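Local coordinates for protein diguanylate cyclase (PDB 3IGN) that probably makes the second messenger 3',3'-c-di-GMP from two GTP molecules through its GGDEF domain, which is captured here with bound c-di-GMP, at residues A[63-66]-A[67-71]. Residues are numbered along the deposited sequence; the frame is centred on the assembly and turned at random.
Sequences DEVI and RHTAD
Two successive turns of helix 59-74 in the GGDEF domain meet here, and the i to i+3 salt bridge between Glu64 and Arg67 links them. Arg67 approaches side-on, NE and NH2 both donating to the same carboxylate oxygen, and the NH2 to Glu64 OE2 distance is 2.7 Å. The fit is oblique: the carboxylate and guanidinium planes are turned 40° apart, NH2 takes the anti lone pair of OE2, and NE comes from the syn side, well out of the carboxylate plane. Bends in both chains, at chi2 of Glu64 (-56°) and chi3 of Arg67, bring the charged ends together. Asp63 CB lies over one face of the guanidinium, 4.1 Å from Arg67 NH2, while its carboxylate is joined to that nitrogen through a water, which accepts from Arg67 NH2 at 2.9 Å and donates to Asp63 OD2. A leucine in place of Arg67 would probably leave the Glu64 carboxylate without its charged mate, free to turn, and break the water link to Asp63.

The backbone keeps the regular i to i+4 bonding of an alpha helix, with Arg67 N donating to Asp63 O at 2.8 Å and Ala70 N to Ile66 O at 3.0 Å. The inner side faces the central sheet: Val65, Ile66 and Thr69 pack on Ile47 of strand 40-47, and Ile66 and Thr69 also reach Phe91 of strand 90-96. His68 NE2 is hydrogen-bonded to Ser117 OG. Thr69 carries a buried hydroxyl, also bonded to Tyr128 OH. With OG1 beside its own backbone N (chi1 -59°), that hydroxyl donates back to Val65 O at 2.7 Å, while Thr69 N reaches the same oxygen at 3.0 Å from the opposite face of the carbonyl plane.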
loop_
_atom_site.group_PDB
_atom_site.type_symbol
_atom_site.label_atom_id
_atom_site.label_comp_id
_atom_site.label_asym_id
_atom_site.label_seq_id
_atom_site.Cartn_x
_atom_site.Cartn_y
_atom_site.Cartn_z
ATOM N N ASP A 63 -10.461 3.392 12.466
ATOM C CA ASP A 63 -9.167 2.904 12.924
ATOM C C ASP A 63 -9.106 1.387 12.805
ATOM O O ASP A 63 -8.076 0.828 12.431
ATOM C CB ASP A 63 -8.921 3.325 14.372
ATOM C CG ASP A 63 -8.609 4.797 14.498
ATOM O OD1 ASP A 63 -8.740 5.517 13.485
ATOM O OD2 ASP A 63 -8.239 5.235 15.607
ATOM N N GLU A 64 -10.209 0.722 13.125
ATOM C CA GLU A 64 -10.255 -0.729 13.027
ATOM C C GLU A 64 -10.081 -1.156 11.580
ATOM O O GLU A 64 -9.463 -2.179 11.297
ATOM C CB GLU A 64 -11.574 -1.274 13.581
ATOM C CG GLU A 64 -11.511 -1.551 15.065
ATOM C CD GLU A 64 -10.380 -2.500 15.409
ATOM O OE1 GLU A 64 -10.493 -3.703 15.086
ATOM O OE2 GLU A 64 -9.372 -2.040 15.989
ATOM N N VAL A 65 -10.627 -0.365 10.663
ATOM C CA VAL A 65 -10.511 -0.669 9.244
ATOM C C VAL A 65 -9.048 -0.516 8.832
ATOM O O VAL A 65 -8.527 -1.320 8.064
ATOM C CB VAL A 65 -11.400 0.272 8.399
ATOM C CG1 VAL A 65 -11.161 0.028 6.917
ATOM C CG2 VAL A 65 -12.863 0.029 8.728
ATOM N N ILE A 66 -8.388 0.513 9.356
ATOM C CA ILE A 66 -6.983 0.748 9.052
ATOM C C ILE A 66 -6.133 -0.379 9.622
ATOM O O ILE A 66 -5.267 -0.920 8.937
ATOM C CB ILE A 66 -6.491 2.089 9.643
ATOM C CG1 ILE A 66 -7.041 3.252 8.817
ATOM C CG2 ILE A 66 -4.976 2.130 9.658
ATOM C CD1 ILE A 66 -6.802 4.614 9.437
ATOM N N ARG A 67 -6.383 -0.737 10.878
ATOM C CA ARG A 67 -5.618 -1.801 11.513
ATOM C C ARG A 67 -5.807 -3.132 10.800
ATOM O O ARG A 67 -4.857 -3.897 10.642
ATOM C CB ARG A 67 -6.010 -1.947 12.986
ATOM C CG ARG A 67 -5.216 -1.057 13.920
ATOM C CD ARG A 67 -5.507 -1.381 15.379
ATOM N NE ARG A 67 -6.857 -0.991 15.765
ATOM C CZ ARG A 67 -7.131 -0.068 16.680
ATOM N NH1 ARG A 67 -6.144 0.558 17.309
ATOM N NH2 ARG A 67 -8.388 0.236 16.962
ATOM N N HIS A 68 -7.032 -3.413 10.372
ATOM C CA HIS A 68 -7.297 -4.664 9.675
ATOM C C HIS A 68 -6.562 -4.683 8.341
ATOM O O HIS A 68 -6.020 -5.711 7.937
ATOM C CB HIS A 68 -8.793 -4.846 9.429
ATOM C CG HIS A 68 -9.133 -6.144 8.763
ATOM N ND1 HIS A 68 -8.913 -7.365 9.362
ATOM C CD2 HIS A 68 -9.653 -6.411 7.541
ATOM C CE1 HIS A 68 -9.281 -8.330 8.537
ATOM N NE2 HIS A 68 -9.733 -7.778 7.424
ATOM N N THR A 69 -6.561 -3.544 7.655
ATOM C CA THR A 69 -5.887 -3.431 6.367
ATOM C C THR A 69 -4.396 -3.718 6.542
ATOM O O THR A 69 -3.790 -4.443 5.747
ATOM C CB THR A 69 -6.063 -2.020 5.774
ATOM O OG1 THR A 69 -7.459 -1.742 5.615
ATOM C CG2 THR A 69 -5.380 -1.924 4.413
ATOM N N ALA A 70 -3.811 -3.148 7.588
ATOM C CA ALA A 70 -2.398 -3.358 7.871
ATOM C C ALA A 70 -2.155 -4.824 8.209
ATOM O O ALA A 70 -1.151 -5.404 7.801
ATOM C CB ALA A 70 -1.956 -2.474 9.031
ATOM N N ASP A 71 -3.072 -5.422 8.964
ATOM C CA ASP A 71 -2.930 -6.821 9.336
ATOM C C ASP A 71 -3.006 -7.717 8.110
ATOM O O ASP A 71 -2.224 -8.656 7.976
ATOM C CB ASP A 71 -3.999 -7.226 10.354
ATOM C CG ASP A 71 -3.782 -6.579 11.707
ATOM O OD1 ASP A 71 -2.627 -6.216 12.014
ATOM O OD2 ASP A 71 -4.761 -6.442 12.469
HETATM O O HOH W 1 -8.365 2.986 17.911
#